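Long-range contacts in Non-structural polyprotein (Sindbis virus, PDB 4GUA), which is the precursor of the viral replication proteins, here a fragment carrying the nsP2 cysteine protease joined to the macro and zinc-binding domains of nsP3: residues H236-C241 against G271-N276; K381-S386 against K405-A410. All blocks are in the same frame, centred on the assembly; numbering follows the deposited sequence.

Contact 1: residues H236-C241 against G271-N276; sequences HHFQQC and GYADRN
With its CG anti to the backbone N (chi1 -167°), Phe238 swings its ring across to Ala273 and Asp274, while Cys241, whose SG lies anti to its carbonyl carbon (chi1 -77°), sets the sulfur against the Ala273 backbone. The far end of the phenyl ring meets the Asp274 methylene: CZ of Phe238 is 3.5 Å from CB of Asp274. Ring and carboxylate planes stand 81° apart. Nearer the helix, CD2 of Phe238 lies 3.7 Å from the Ala273 methyl. That methyl fits between ring and thiol, for SG of Cys241 is 3.6 Å from CB of Ala273. A weak hydrogen bond from Ala273 N to Cys241 SG, 3.4 Å long, is the polar link. Residues 236-241 open the helix of a beta-alpha-beta crossover, in which helix 237-257 joins strand 224-227 to its parallel neighbour 263-269, in a seven-stranded mixed sheet with the order of a methyltransferase-like fold. Residues 271-273 then lead from that second strand to Asp274, the N-cap of helix 275-286; OD1 of Asp274 also bonds Ser277 OG. His236 caps the other helix through ND1, weakly bonded to Phe238 N. The Phe238 side chain additionally touches Pro147 and Ile61, the latter on helix 52-64.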
loop_
_atom_site.group_PDB
_atom_site.type_symbol
_atom_site.label_atom_id
_atom_site.label_comp_id
_atom_site.label_asym_id
_atom_site.label_seq_id
_atom_site.Cartn_x
_atom_site.Cartn_y
_atom_site.Cartn_z
ATOM N N HIS A 236 -15.140 -9.327 -13.880
ATOM C CA HIS A 236 -14.429 -9.640 -12.653
ATOM C C HIS A 236 -14.086 -8.400 -11.830
ATOM O O HIS A 236 -14.019 -7.282 -12.357
ATOM C CB HIS A 236 -13.140 -10.383 -13.010
ATOM C CG HIS A 236 -12.622 -11.249 -11.908
ATOM N ND1 HIS A 236 -11.965 -10.734 -10.815
ATOM C CD2 HIS A 236 -12.675 -12.588 -11.717
ATOM C CE1 HIS A 236 -11.627 -11.714 -9.999
ATOM N NE2 HIS A 236 -12.047 -12.851 -10.524
ATOM N N HIS A 237 -13.867 -8.624 -10.536
ATOM C CA HIS A 237 -13.552 -7.564 -9.595
ATOM C C HIS A 237 -12.206 -6.943 -9.947
ATOM O O HIS A 237 -12.092 -5.735 -10.111
ATOM C CB HIS A 237 -13.524 -8.118 -8.173
ATOM C CG HIS A 237 -13.402 -7.065 -7.116
ATOM N ND1 HIS A 237 -13.376 -7.355 -5.767
ATOM C CD2 HIS A 237 -13.307 -5.716 -7.211
ATOM C CE1 HIS A 237 -13.262 -6.237 -5.077
ATOM N NE2 HIS A 237 -13.220 -5.227 -5.927
ATOM N N PHE A 238 -11.171 -7.768 -10.016
ATOM C CA PHE A 238 -9.879 -7.314 -10.504
ATOM C C PHE A 238 -10.010 -6.472 -11.769
ATOM O O PHE A 238 -9.380 -5.417 -11.880
ATOM C CB PHE A 238 -8.953 -8.500 -10.781
ATOM C CG PHE A 238 -7.527 -8.095 -10.988
ATOM C CD1 PHE A 238 -7.066 -7.744 -12.252
ATOM C CD2 PHE A 238 -6.655 -8.018 -9.914
ATOM C CE1 PHE A 238 -5.747 -7.350 -12.444
ATOM C CE2 PHE A 238 -5.340 -7.627 -10.096
ATOM C CZ PHE A 238 -4.885 -7.289 -11.363
ATOM N N GLN A 239 -10.834 -6.919 -12.714
ATOM C CA GLN A 239 -11.005 -6.189 -13.967
ATOM C C GLN A 239 -11.654 -4.843 -13.718
ATOM O O GLN A 239 -11.366 -3.873 -14.404
ATOM C CB GLN A 239 -11.851 -6.980 -14.961
ATOM C CG GLN A 239 -11.970 -6.321 -16.325
ATOM C CD GLN A 239 -12.458 -7.286 -17.391
ATOM O OE1 GLN A 239 -13.625 -7.678 -17.400
ATOM N NE2 GLN A 239 -11.563 -7.673 -18.295
ATOM N N GLN A 240 -12.559 -4.797 -12.752
ATOM C CA GLN A 240 -13.233 -3.554 -12.433
ATOM C C GLN A 240 -12.228 -2.550 -11.874
ATOM O O GLN A 240 -12.282 -1.368 -12.200
ATOM C CB GLN A 240 -14.370 -3.798 -11.440
ATOM C CG GLN A 240 -15.280 -2.605 -11.265
ATOM C CD GLN A 240 -16.571 -2.954 -10.574
ATOM O OE1 GLN A 240 -16.625 -3.874 -9.764
ATOM N NE2 GLN A 240 -17.621 -2.214 -10.883
ATOM N N CYS A 241 -11.301 -3.024 -11.044
ATOM C CA CYS A 241 -10.257 -2.155 -10.507
ATOM C C CYS A 241 -9.446 -1.571 -11.649
ATOM O O CYS A 241 -9.205 -0.363 -11.687
ATOM C CB CYS A 241 -9.343 -2.913 -9.537
ATOM S SG CYS A 241 -10.064 -3.178 -7.891
ATOM N N GLY A 271 -11.598 -0.906 -4.542
ATOM C CA GLY A 271 -10.396 -1.349 -3.862
ATOM C C GLY A 271 -9.245 -0.950 -4.759
ATOM O O GLY A 271 -9.464 -0.249 -5.751
ATOM N N TYR A 272 -8.025 -1.342 -4.412
ATOM C CA TYR A 272 -6.951 -1.320 -5.394
ATOM C C TYR A 272 -6.384 -2.728 -5.564
ATOM O O TYR A 272 -5.357 -3.069 -4.976
ATOM C CB TYR A 272 -5.851 -0.405 -4.856
ATOM C CG TYR A 272 -5.630 -0.605 -3.363
ATOM C CD1 TYR A 272 -6.461 0.002 -2.426
ATOM C CD2 TYR A 272 -4.612 -1.428 -2.894
ATOM C CE1 TYR A 272 -6.269 -0.196 -1.069
ATOM C CE2 TYR A 272 -4.415 -1.626 -1.544
ATOM C CZ TYR A 272 -5.242 -1.011 -0.634
ATOM O OH TYR A 272 -5.031 -1.217 0.716
ATOM N N ALA A 273 -6.945 -3.499 -6.481
ATOM C CA ALA A 273 -6.513 -4.881 -6.616
ATOM C C ALA A 273 -5.293 -4.968 -7.515
ATOM O O ALA A 273 -4.344 -5.691 -7.235
ATOM C CB ALA A 273 -7.641 -5.748 -7.148
ATOM N N ASP A 274 -5.341 -4.225 -8.611
ATOM C CA ASP A 274 -4.268 -4.228 -9.585
ATOM C C ASP A 274 -3.139 -3.319 -9.114
ATOM O O ASP A 274 -3.341 -2.415 -8.304
ATOM C CB ASP A 274 -4.793 -3.801 -10.955
ATOM C CG ASP A 274 -5.195 -2.348 -10.996
ATOM O OD1 ASP A 274 -6.249 -2.003 -10.419
ATOM O OD2 ASP A 274 -4.458 -1.550 -11.615
ATOM N N ARG A 275 -1.939 -3.609 -9.593
ATOM C CA ARG A 275 -0.746 -2.863 -9.223
ATOM C C ARG A 275 -0.918 -1.357 -9.449
ATOM O O ARG A 275 -0.518 -0.547 -8.610
ATOM C CB ARG A 275 0.448 -3.428 -10.003
ATOM C CG ARG A 275 1.757 -2.684 -9.872
ATOM C CD ARG A 275 2.063 -1.931 -11.169
ATOM N NE ARG A 275 3.462 -2.031 -11.580
ATOM C CZ ARG A 275 4.469 -1.445 -10.942
ATOM N NH1 ARG A 275 4.243 -0.735 -9.845
ATOM N NH2 ARG A 275 5.709 -1.586 -11.390
ATOM N N ASN A 276 -1.524 -0.970 -10.565
ATOM C CA ASN A 276 -1.691 0.455 -10.847
ATOM C C ASN A 276 -2.623 1.146 -9.862
ATOM O O ASN A 276 -2.305 2.224 -9.361
ATOM C CB ASN A 276 -2.134 0.681 -12.293
ATOM C CG ASN A 276 -1.041 0.325 -13.291
ATOM O OD1 ASN A 276 -1.258 -0.444 -14.230
ATOM N ND2 ASN A 276 0.148 0.888 -13.083
#

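Contact 2: residues K381-S386 against K405-A410; sequences KRWPTS and KKVIHA
Trp383, the first residue to leave helix 375-382, lays its indole against Lys405 and Val407 on the neighbouring strand. Its CG stands anti to the carbonyl carbon (chi1 -61°), turning the ring toward the sheet. One Lys405 methylene, CG, and a Val407 methyl share one indole face, each offset toward the rim: CG of Lys405 lies 3.9 Å above the Trp383 ring plane, and CG2 of Val407 4.0 Å above it. The lysine chain is extended through CD and then bends at chi3 and chi4; the exact closeness of its outer methylenes to the indole is doubtful. Arg382 comes from the other side, with its CD over the opposite face of the same ring.

Further along, the packing passes to Ser386 and is partly polar. CB of Ser386 sits 4.0 Å from CB of Val407, while its hydroxyl turns back to its own segment: OG donates to Trp383 O at 2.6 Å, nearly in line with the carbonyl (161°). Ser386 N uses the same oxygen, so two donors grip Trp383 O and hold the turn. Ser386 O in turn takes a weak, strongly bent bond of 3.2 Å from His409 NE2, a ring atom also bonded to Thr400 OG1.

This inner side, Trp383, Ser386, Val407 and His409, is buried. The Lys405 end is looser and partly open to solvent, beside the exposed Arg382, which also forms a salt bridge with Asp355.

In the macro domain's mixed sheet, strand 405-410 runs between parallel strand 360-364 and antiparallel strand 397-402. Trp383 also touches Val361 and Cys402 on these two neighbours, whereas Ile408 and Ala410 of strand 405-410 pack on helix 420-440.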
loop_
_atom_site.group_PDB
_atom_site.type_symbol
_atom_site.label_atom_id
_atom_site.label_comp_id
_atom_site.label_asym_id
_atom_site.label_seq_id
_atom_site.Cartn_x
_atom_site.Cartn_y
_atom_site.Cartn_z
ATOM N N LYS A 381 -2.241 -6.957 38.806
ATOM C CA LYS A 381 -3.126 -7.099 39.949
ATOM C C LYS A 381 -4.578 -7.307 39.523
ATOM O O LYS A 381 -5.290 -8.095 40.143
ATOM C CB LYS A 381 -3.024 -5.894 40.878
ATOM C CG LYS A 381 -1.689 -5.798 41.584
ATOM C CD LYS A 381 -1.750 -5.040 42.905
ATOM C CE LYS A 381 -2.351 -3.641 42.745
ATOM N NZ LYS A 381 -2.798 -3.065 44.055
ATOM N N ARG A 382 -5.031 -6.600 38.490
ATOM C CA ARG A 382 -6.399 -6.804 38.001
ATOM C C ARG A 382 -6.593 -7.985 37.036
ATOM O O ARG A 382 -7.651 -8.618 37.034
ATOM C CB ARG A 382 -6.961 -5.547 37.361
ATOM C CG ARG A 382 -8.352 -5.796 36.816
ATOM C CD ARG A 382 -8.948 -4.549 36.237
ATOM N NE ARG A 382 -9.386 -3.612 37.269
ATOM C CZ ARG A 382 -10.629 -3.155 37.400
ATOM N NH1 ARG A 382 -11.589 -3.545 36.567
ATOM N NH2 ARG A 382 -10.913 -2.300 38.372
ATOM N N TRP A 383 -5.603 -8.263 36.192
ATOM C CA TRP A 383 -5.744 -9.333 35.208
ATOM C C TRP A 383 -4.592 -10.331 35.279
ATOM O O TRP A 383 -3.870 -10.523 34.299
ATOM C CB TRP A 383 -5.813 -8.759 33.793
ATOM C CG TRP A 383 -6.965 -7.833 33.549
ATOM C CD1 TRP A 383 -8.274 -8.173 33.400
ATOM C CD2 TRP A 383 -6.896 -6.409 33.392
ATOM N NE1 TRP A 383 -9.034 -7.047 33.174
ATOM C CE2 TRP A 383 -8.213 -5.951 33.163
ATOM C CE3 TRP A 383 -5.854 -5.475 33.425
ATOM C CZ2 TRP A 383 -8.513 -4.602 32.976
ATOM C CZ3 TRP A 383 -6.151 -4.139 33.238
ATOM C CH2 TRP A 383 -7.472 -3.715 33.013
ATOM N N PRO A 384 -4.429 -10.986 36.438
ATOM C CA PRO A 384 -3.302 -11.899 36.655
ATOM C C PRO A 384 -3.149 -12.963 35.574
ATOM O O PRO A 384 -2.037 -13.207 35.119
ATOM C CB PRO A 384 -3.636 -12.560 37.996
ATOM C CG PRO A 384 -4.510 -11.591 38.690
ATOM C CD PRO A 384 -5.305 -10.901 37.619
ATOM N N THR A 385 -4.253 -13.575 35.158
ATOM C CA THR A 385 -4.180 -14.732 34.270
ATOM C C THR A 385 -3.716 -14.352 32.867
ATOM O O THR A 385 -3.420 -15.227 32.054
ATOM C CB THR A 385 -5.528 -15.505 34.197
ATOM O OG1 THR A 385 -6.582 -14.622 33.801
ATOM C CG2 THR A 385 -5.873 -16.099 35.545
ATOM N N SER A 386 -3.653 -13.056 32.576
ATOM C CA SER A 386 -3.116 -12.618 31.293
ATOM C C SER A 386 -1.603 -12.824 31.271
ATOM O O SER A 386 -0.984 -12.846 30.210
ATOM C CB SER A 386 -3.466 -11.155 31.023
ATOM O OG SER A 386 -2.831 -10.296 31.950
ATOM N N LYS A 405 -11.497 -9.240 28.690
ATOM C CA LYS A 405 -10.618 -8.144 28.287
ATOM C C LYS A 405 -9.352 -8.554 27.554
ATOM O O LYS A 405 -8.663 -9.484 27.960
ATOM C CB LYS A 405 -10.209 -7.305 29.485
ATOM C CG LYS A 405 -9.454 -6.067 29.061
ATOM C CD LYS A 405 -9.470 -5.016 30.134
ATOM C CE LYS A 405 -10.722 -4.158 30.069
ATOM N NZ LYS A 405 -10.692 -3.207 28.936
ATOM N N LYS A 406 -9.031 -7.815 26.494
ATOM C CA LYS A 406 -7.816 -8.061 25.732
ATOM C C LYS A 406 -6.655 -7.280 26.329
ATOM O O LYS A 406 -6.658 -6.052 26.345
ATOM C CB LYS A 406 -8.005 -7.644 24.272
ATOM C CG LYS A 406 -9.021 -8.479 23.525
ATOM C CD LYS A 406 -9.111 -8.092 22.061
ATOM C CE LYS A 406 -10.291 -8.774 21.393
ATOM N NZ LYS A 406 -11.598 -8.229 21.870
ATOM N N VAL A 407 -5.667 -8.010 26.829
ATOM C CA VAL A 407 -4.442 -7.410 27.322
ATOM C C VAL A 407 -3.315 -7.682 26.334
ATOM O O VAL A 407 -2.934 -8.829 26.113
ATOM C CB VAL A 407 -4.067 -7.967 28.699
ATOM C CG1 VAL A 407 -2.809 -7.294 29.220
ATOM C CG2 VAL A 407 -5.221 -7.781 29.670
ATOM N N ILE A 408 -2.806 -6.615 25.727
ATOM C CA ILE A 408 -1.711 -6.706 24.772
ATOM C C ILE A 408 -0.397 -6.346 25.460
ATOM O O ILE A 408 -0.201 -5.204 25.873
ATOM C CB ILE A 408 -1.928 -5.730 23.614
ATOM C CG1 ILE A 408 -3.241 -6.039 22.905
ATOM C CG2 ILE A 408 -0.759 -5.784 22.647
ATOM C CD1 ILE A 408 -3.613 -5.021 21.852
ATOM N N HIS A 409 0.512 -7.307 25.575
ATOM C CA HIS A 409 1.789 -7.043 26.218
ATOM C C HIS A 409 2.771 -6.549 25.166
ATOM O O HIS A 409 3.167 -7.300 24.277
ATOM C CB HIS A 409 2.324 -8.319 26.880
ATOM C CG HIS A 409 1.391 -8.918 27.890
ATOM N ND1 HIS A 409 1.608 -8.828 29.247
ATOM C CD2 HIS A 409 0.242 -9.620 27.740
ATOM C CE1 HIS A 409 0.631 -9.444 29.889
ATOM N NE2 HIS A 409 -0.210 -9.934 28.998
ATOM N N ALA A 410 3.162 -5.283 25.265
ATOM C CA ALA A 410 4.089 -4.702 24.304
ATOM C C ALA A 410 5.419 -4.406 24.985
ATOM O O ALA A 410 5.464 -3.700 25.989
ATOM C CB ALA A 410 3.494 -3.428 23.706
#

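Overall arrangement
Contacts 1 and 2 lie beside two separate mixed sheets, and only contact 2 includes a strand, 405-410; they follow one another along the chain, the first closing before the second opens. Their centres are 41 Å apart and their nearest atoms about 22 Å, so they do not touch. Contact 1 is the more central, 14 Å from the centre of the chain against 32 Å for contact 2, which lies out in the macro domain. Neither includes a ligand of the zinc ion, held by Cys605, Cys607, Cys630 and Cys648. Next to contact 1, Arg275 of segment 271-276 forms a salt bridge with Glu545, in the zinc-binding family region, linking the nsP2 part of the precursor to nsP3.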